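ABC transporter sugar binding protein (Xanthomonas axonopodis pv. citri, PDB 3UOR) probably binds maltose or a related sugar in the periplasm and delivers it to an ABC transporter for import into the cell. Local coordinates at residues L188-F200 against V381-R393. Sequence-based numbering, arbitrary orientation.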
loop_
_atom_site.group_PDB
_atom_site.type_symbol
_atom_site.label_atom_id
_atom_site.label_comp_id
_atom_site.label_asym_id
_atom_site.label_seq_id
_atom_site.Cartn_x
_atom_site.Cartn_y
_atom_site.Cartn_z
ATOM N N LEU A 188 12.299 -13.656 -0.212
ATOM C CA LEU A 188 11.072 -14.146 -0.817
ATOM C C LEU A 188 10.205 -12.999 -1.353
ATOM O O LEU A 188 9.793 -12.113 -0.601
ATOM C CB LEU A 188 10.260 -14.961 0.198
ATOM C CG LEU A 188 8.864 -15.329 -0.306
ATOM C CD1 LEU A 188 8.974 -16.296 -1.471
ATOM C CD2 LEU A 188 8.006 -15.923 0.806
ATOM N N MET A 189 9.952 -13.031 -2.659
ATOM C CA MET A 189 9.075 -12.098 -3.348
ATOM C C MET A 189 8.229 -12.930 -4.312
ATOM O O MET A 189 8.657 -13.202 -5.437
ATOM C CB MET A 189 9.887 -11.096 -4.181
ATOM C CG MET A 189 10.887 -10.246 -3.407
ATOM S SD MET A 189 11.647 -8.957 -4.429
ATOM C CE MET A 189 12.602 -9.983 -5.592
ATOM N N PRO A 190 7.034 -13.349 -3.878
ATOM C CA PRO A 190 6.203 -14.228 -4.715
ATOM C C PRO A 190 5.890 -13.603 -6.068
ATOM O O PRO A 190 5.457 -12.463 -6.118
ATOM C CB PRO A 190 4.926 -14.401 -3.894
ATOM C CG PRO A 190 5.326 -14.080 -2.486
ATOM C CD PRO A 190 6.388 -13.017 -2.598
ATOM N N LEU A 191 6.104 -14.357 -7.146
ATOM C CA LEU A 191 5.971 -13.856 -8.513
ATOM C C LEU A 191 4.541 -13.476 -8.924
ATOM O O LEU A 191 4.343 -12.798 -9.931
ATOM C CB LEU A 191 6.532 -14.892 -9.488
ATOM C CG LEU A 191 8.059 -14.973 -9.524
ATOM C CD1 LEU A 191 8.537 -16.204 -10.284
ATOM C CD2 LEU A 191 8.635 -13.704 -10.138
ATOM N N ASN A 192 3.554 -13.916 -8.147
ATOM C CA ASN A 192 2.156 -13.588 -8.414
ATOM C C ASN A 192 1.742 -12.231 -7.837
ATOM O O ASN A 192 0.625 -11.773 -8.072
ATOM C CB ASN A 192 1.238 -14.668 -7.831
ATOM C CG ASN A 192 1.423 -14.828 -6.335
ATOM O OD1 ASN A 192 2.461 -15.310 -5.879
ATOM N ND2 ASN A 192 0.429 -14.402 -5.560
ATOM N N GLU A 193 2.620 -11.606 -7.057
ATOM C CA GLU A 193 2.320 -10.304 -6.454
ATOM C C GLU A 193 2.994 -9.207 -7.258
ATOM O O GLU A 193 4.094 -9.397 -7.765
ATOM C CB GLU A 193 2.775 -10.275 -4.987
ATOM C CG GLU A 193 2.128 -11.397 -4.157
ATOM C CD GLU A 193 2.626 -11.484 -2.722
ATOM O OE1 GLU A 193 3.600 -10.785 -2.353
ATOM O OE2 GLU A 193 2.036 -12.276 -1.958
ATOM N N PHE A 194 2.334 -8.065 -7.391
ATOM C CA PHE A 194 2.908 -6.952 -8.133
ATOM C C PHE A 194 3.596 -5.879 -7.255
ATOM O O PHE A 194 4.306 -5.016 -7.774
ATOM C CB PHE A 194 1.815 -6.285 -8.971
ATOM C CG PHE A 194 0.758 -5.576 -8.150
ATOM C CD1 PHE A 194 0.980 -4.298 -7.670
ATOM C CD2 PHE A 194 -0.460 -6.189 -7.868
ATOM C CE1 PHE A 194 0.009 -3.632 -6.922
ATOM C CE2 PHE A 194 -1.443 -5.531 -7.129
ATOM C CZ PHE A 194 -1.206 -4.247 -6.653
ATOM N N GLU A 195 3.380 -5.923 -5.941
ATOM C CA GLU A 195 3.798 -4.816 -5.073
ATOM C C GLU A 195 5.311 -4.627 -5.005
ATOM O O GLU A 195 5.802 -3.496 -4.882
ATOM C CB GLU A 195 3.186 -4.944 -3.664
ATOM C CG GLU A 195 1.686 -4.657 -3.602
ATOM C CD GLU A 195 0.812 -5.879 -3.916
ATOM O OE1 GLU A 195 1.346 -6.910 -4.361
ATOM O OE2 GLU A 195 -0.418 -5.812 -3.722
ATOM N N GLN A 196 6.057 -5.723 -5.107
ATOM C CA GLN A 196 7.514 -5.634 -5.031
ATOM C C GLN A 196 8.099 -4.878 -6.242
ATOM O O GLN A 196 8.843 -3.915 -6.064
ATOM C CB GLN A 196 8.133 -7.025 -4.921
ATOM C CG GLN A 196 7.712 -7.804 -3.673
ATOM C CD GLN A 196 6.415 -8.542 -3.869
ATOM O OE1 GLN A 196 5.727 -8.346 -4.868
ATOM N NE2 GLN A 196 6.074 -9.407 -2.923
ATOM N N GLN A 197 7.749 -5.296 -7.463
ATOM C CA GLN A 197 8.233 -4.634 -8.684
ATOM C C GLN A 197 7.778 -3.207 -8.635
ATOM O O GLN A 197 8.525 -2.289 -8.973
ATOM C CB GLN A 197 7.613 -5.239 -9.977
ATOM C CG GLN A 197 7.713 -6.729 -10.087
ATOM C CD GLN A 197 6.558 -7.455 -9.403
ATOM O OE1 GLN A 197 6.482 -7.511 -8.156
ATOM N NE2 GLN A 197 5.652 -8.034 -10.221
ATOM N N LEU A 198 6.512 -3.024 -8.271
ATOM C CA LEU A 198 5.956 -1.674 -8.223
ATOM C C LEU A 198 6.751 -0.782 -7.246
ATOM O O LEU A 198 7.078 0.361 -7.574
ATOM C CB LEU A 198 4.470 -1.703 -7.864
ATOM C CG LEU A 198 3.831 -0.329 -7.657
ATOM C CD1 LEU A 198 3.942 0.484 -8.935
ATOM C CD2 LEU A 198 2.361 -0.483 -7.269
ATOM N N SER A 199 7.070 -1.308 -6.064
ATOM C CA SER A 199 7.832 -0.534 -5.067
ATOM C C SER A 199 9.131 -0.039 -5.685
ATOM O O SER A 199 9.441 1.144 -5.614
ATOM C CB SER A 199 8.155 -1.381 -3.824
ATOM O OG SER A 199 6.957 -1.777 -3.182
ATOM N N PHE A 200 9.882 -0.945 -6.311
ATOM C CA PHE A 200 11.170 -0.578 -6.902
ATOM C C PHE A 200 11.018 0.392 -8.068
ATOM O O PHE A 200 11.911 1.199 -8.317
ATOM C CB PHE A 200 11.970 -1.833 -7.317
ATOM C CG PHE A 200 12.368 -2.683 -6.157
ATOM C CD1 PHE A 200 13.053 -2.118 -5.075
ATOM C CD2 PHE A 200 12.030 -4.024 -6.106
ATOM C CE1 PHE A 200 13.420 -2.881 -3.982
ATOM C CE2 PHE A 200 12.399 -4.805 -4.997
ATOM C CZ PHE A 200 13.098 -4.224 -3.937
ATOM N N VAL A 381 -1.384 -2.615 -13.484
ATOM C CA VAL A 381 -0.400 -3.364 -12.707
ATOM C C VAL A 381 -0.582 -4.850 -12.842
ATOM O O VAL A 381 0.388 -5.577 -12.700
ATOM C CB VAL A 381 -0.289 -2.996 -11.193
ATOM C CG1 VAL A 381 0.216 -1.603 -11.021
ATOM C CG2 VAL A 381 -1.585 -3.207 -10.483
ATOM N N GLN A 382 -1.806 -5.310 -13.101
ATOM C CA GLN A 382 -1.994 -6.715 -13.432
ATOM C C GLN A 382 -1.225 -7.098 -14.699
ATOM O O GLN A 382 -0.596 -8.143 -14.733
ATOM C CB GLN A 382 -3.475 -7.097 -13.561
ATOM C CG GLN A 382 -4.239 -7.141 -12.218
ATOM C CD GLN A 382 -3.452 -7.826 -11.087
ATOM O OE1 GLN A 382 -2.716 -8.793 -11.312
ATOM N NE2 GLN A 382 -3.617 -7.325 -9.866
ATOM N N GLU A 383 -1.280 -6.275 -15.744
ATOM C CA GLU A 383 -0.464 -6.552 -16.937
ATOM C C GLU A 383 1.022 -6.538 -16.575
ATOM O O GLU A 383 1.769 -7.411 -16.994
ATOM C CB GLU A 383 -0.714 -5.537 -18.049
ATOM C CG GLU A 383 -2.137 -5.561 -18.596
ATOM C CD GLU A 383 -2.460 -6.886 -19.269
ATOM O OE1 GLU A 383 -1.549 -7.472 -19.888
ATOM O OE2 GLU A 383 -3.612 -7.329 -19.165
ATOM N N MET A 384 1.442 -5.565 -15.768
ATOM C CA MET A 384 2.852 -5.428 -15.461
ATOM C C MET A 384 3.331 -6.726 -14.843
ATOM O O MET A 384 4.390 -7.228 -15.177
ATOM C CB MET A 384 3.109 -4.287 -14.472
ATOM C CG MET A 384 4.520 -4.332 -13.843
ATOM S SD MET A 384 4.690 -3.084 -12.568
ATOM C CE MET A 384 3.805 -3.914 -11.252
ATOM N N ARG A 385 2.549 -7.259 -13.922
ATOM C CA ARG A 385 2.969 -8.428 -13.186
ATOM C C ARG A 385 2.996 -9.678 -14.091
ATOM O O ARG A 385 3.847 -10.561 -13.927
ATOM C CB ARG A 385 2.010 -8.646 -12.031
ATOM C CG ARG A 385 2.317 -9.866 -11.254
ATOM C CD ARG A 385 1.144 -10.255 -10.414
ATOM N NE ARG A 385 0.042 -10.841 -11.172
ATOM C CZ ARG A 385 0.139 -11.953 -11.890
ATOM N NH1 ARG A 385 1.310 -12.589 -12.008
ATOM N NH2 ARG A 385 -0.936 -12.415 -12.513
ATOM N N LEU A 386 2.070 -9.755 -15.043
ATOM C CA LEU A 386 2.034 -10.907 -15.945
ATOM C C LEU A 386 3.289 -10.929 -16.786
ATOM O O LEU A 386 3.869 -11.976 -17.034
ATOM C CB LEU A 386 0.821 -10.860 -16.877
ATOM C CG LEU A 386 -0.526 -11.166 -16.224
ATOM C CD1 LEU A 386 -1.654 -11.101 -17.255
ATOM C CD2 LEU A 386 -0.483 -12.530 -15.558
ATOM N N VAL A 387 3.697 -9.758 -17.237
ATOM C CA VAL A 387 4.878 -9.633 -18.075
ATOM C C VAL A 387 6.128 -9.934 -17.277
ATOM O O VAL A 387 7.021 -10.618 -17.758
ATOM C CB VAL A 387 4.982 -8.237 -18.676
ATOM C CG1 VAL A 387 6.376 -7.976 -19.129
ATOM C CG2 VAL A 387 4.020 -8.111 -19.842
ATOM N N THR A 388 6.199 -9.450 -16.042
ATOM C CA THR A 388 7.432 -9.643 -15.279
ATOM C C THR A 388 7.628 -11.110 -14.891
ATOM O O THR A 388 8.748 -11.606 -14.864
ATOM C CB THR A 388 7.504 -8.735 -14.026
ATOM O OG1 THR A 388 6.413 -9.050 -13.150
ATOM C CG2 THR A 388 7.405 -7.281 -14.433
ATOM N N GLU A 389 6.541 -11.809 -14.590
ATOM C CA GLU A 389 6.663 -13.221 -14.273
ATOM C C GLU A 389 7.172 -13.983 -15.502
ATOM O O GLU A 389 7.889 -14.976 -15.381
ATOM C CB GLU A 389 5.333 -13.776 -13.811
ATOM C CG GLU A 389 5.361 -15.245 -13.471
ATOM C CD GLU A 389 4.014 -15.731 -12.990
ATOM O OE1 GLU A 389 2.990 -15.119 -13.373
ATOM O OE2 GLU A 389 3.970 -16.718 -12.236
ATOM N N ARG A 390 6.829 -13.499 -16.687
ATOM C CA ARG A 390 7.296 -14.139 -17.914
ATOM C C ARG A 390 8.784 -13.878 -18.106
ATOM O O ARG A 390 9.529 -14.754 -18.538
ATOM C CB ARG A 390 6.528 -13.612 -19.120
ATOM C CG ARG A 390 6.297 -14.641 -20.197
ATOM C CD ARG A 390 4.960 -14.369 -20.865
ATOM N NE ARG A 390 4.931 -13.013 -21.399
ATOM C CZ ARG A 390 3.867 -12.219 -21.396
ATOM N NH1 ARG A 390 2.715 -12.641 -20.880
ATOM N NH2 ARG A 390 3.958 -11.000 -21.913
ATOM N N VAL A 391 9.202 -12.657 -17.800
ATOM C CA VAL A 391 10.606 -12.307 -17.817
ATOM C C VAL A 391 11.380 -13.198 -16.852
ATOM O O VAL A 391 12.410 -13.771 -17.225
ATOM C CB VAL A 391 10.813 -10.841 -17.443
ATOM C CG1 VAL A 391 12.272 -10.578 -17.046
ATOM C CG2 VAL A 391 10.375 -9.958 -18.589
ATOM N N VAL A 392 10.885 -13.322 -15.618
ATOM C CA VAL A 392 11.570 -14.140 -14.616
ATOM C C VAL A 392 11.587 -15.638 -14.955
ATOM O O VAL A 392 12.624 -16.288 -14.884
ATOM C CB VAL A 392 10.974 -13.975 -13.221
ATOM C CG1 VAL A 392 11.698 -14.877 -12.243
ATOM C CG2 VAL A 392 11.051 -12.490 -12.764
ATOM N N ARG A 393 10.435 -16.188 -15.299
ATOM C CA ARG A 393 10.328 -17.619 -15.514
ATOM C C ARG A 393 10.753 -18.011 -16.923
ATOM O O ARG A 393 11.537 -18.917 -17.087
ATOM C CB ARG A 393 8.907 -18.112 -15.242
ATOM C CG ARG A 393 8.442 -17.919 -13.802
ATOM C CD ARG A 393 7.168 -18.727 -13.521
ATOM N NE ARG A 393 7.289 -19.439 -12.250
ATOM C CZ ARG A 393 6.443 -19.294 -11.240
ATOM N NH1 ARG A 393 5.411 -18.479 -11.361
ATOM N NH2 ARG A 393 6.614 -19.965 -10.113
HETATM O O HOH W 1 6.396 -11.083 -11.273
#
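Val381 lays CG2 over the centre of one face of the Phe194 ring, a CH-pi contact with the methyl 3.8 Å from the ring centroid and 4° off its normal. The carboxylate end of Glu195 covers the opposite face, and Leu198 CD2 lies at the edge. Phe194 holds CG between its backbone N and carbonyl carbon (chi1 68°), which stands the ring against Val381 and Gln382. Beside the root of the ring, Met384 bends at chi3 so that CE reaches Phe194 CB at 3.8 Å and Leu198 CB at 4.1 Å. At the other end Leu191 splits its branches: CD2 packs on Val392 CG2 at 3.8 Å, while CD1 sits over the centre of one face of the Arg393 guanidinium.

Such packing joins two parts of a periplasmic binding protein fold. The type I turn Pro190 to Glu193 leads from strand 187-188 of the mixed sheet into helix 195-202, which packs against the late helix 377-394; the axes of 195-200 and 381-393 come within 10.2 Å and lie at 100° to each other. Helix 398-412 packs against that late helix through Val387 and Val391.

A water bridges turn and helix, donating to Leu191 O at 3.0 Å and hydrogen-bonding Thr388 OG1 at 2.8 Å. Along 381-393, Glu389 OE1 makes a weak, salt-bridging bond to Arg385 NH1. Arg385 NE also bonds weakly to Gln382 OE1; Gln382 OE1 and Glu389 OE1 both lie at the guanidinium edge, in plane, which probably steadies its orientation beside the turn. Asn192 OD1 instead accepts from the backbone N of Glu244.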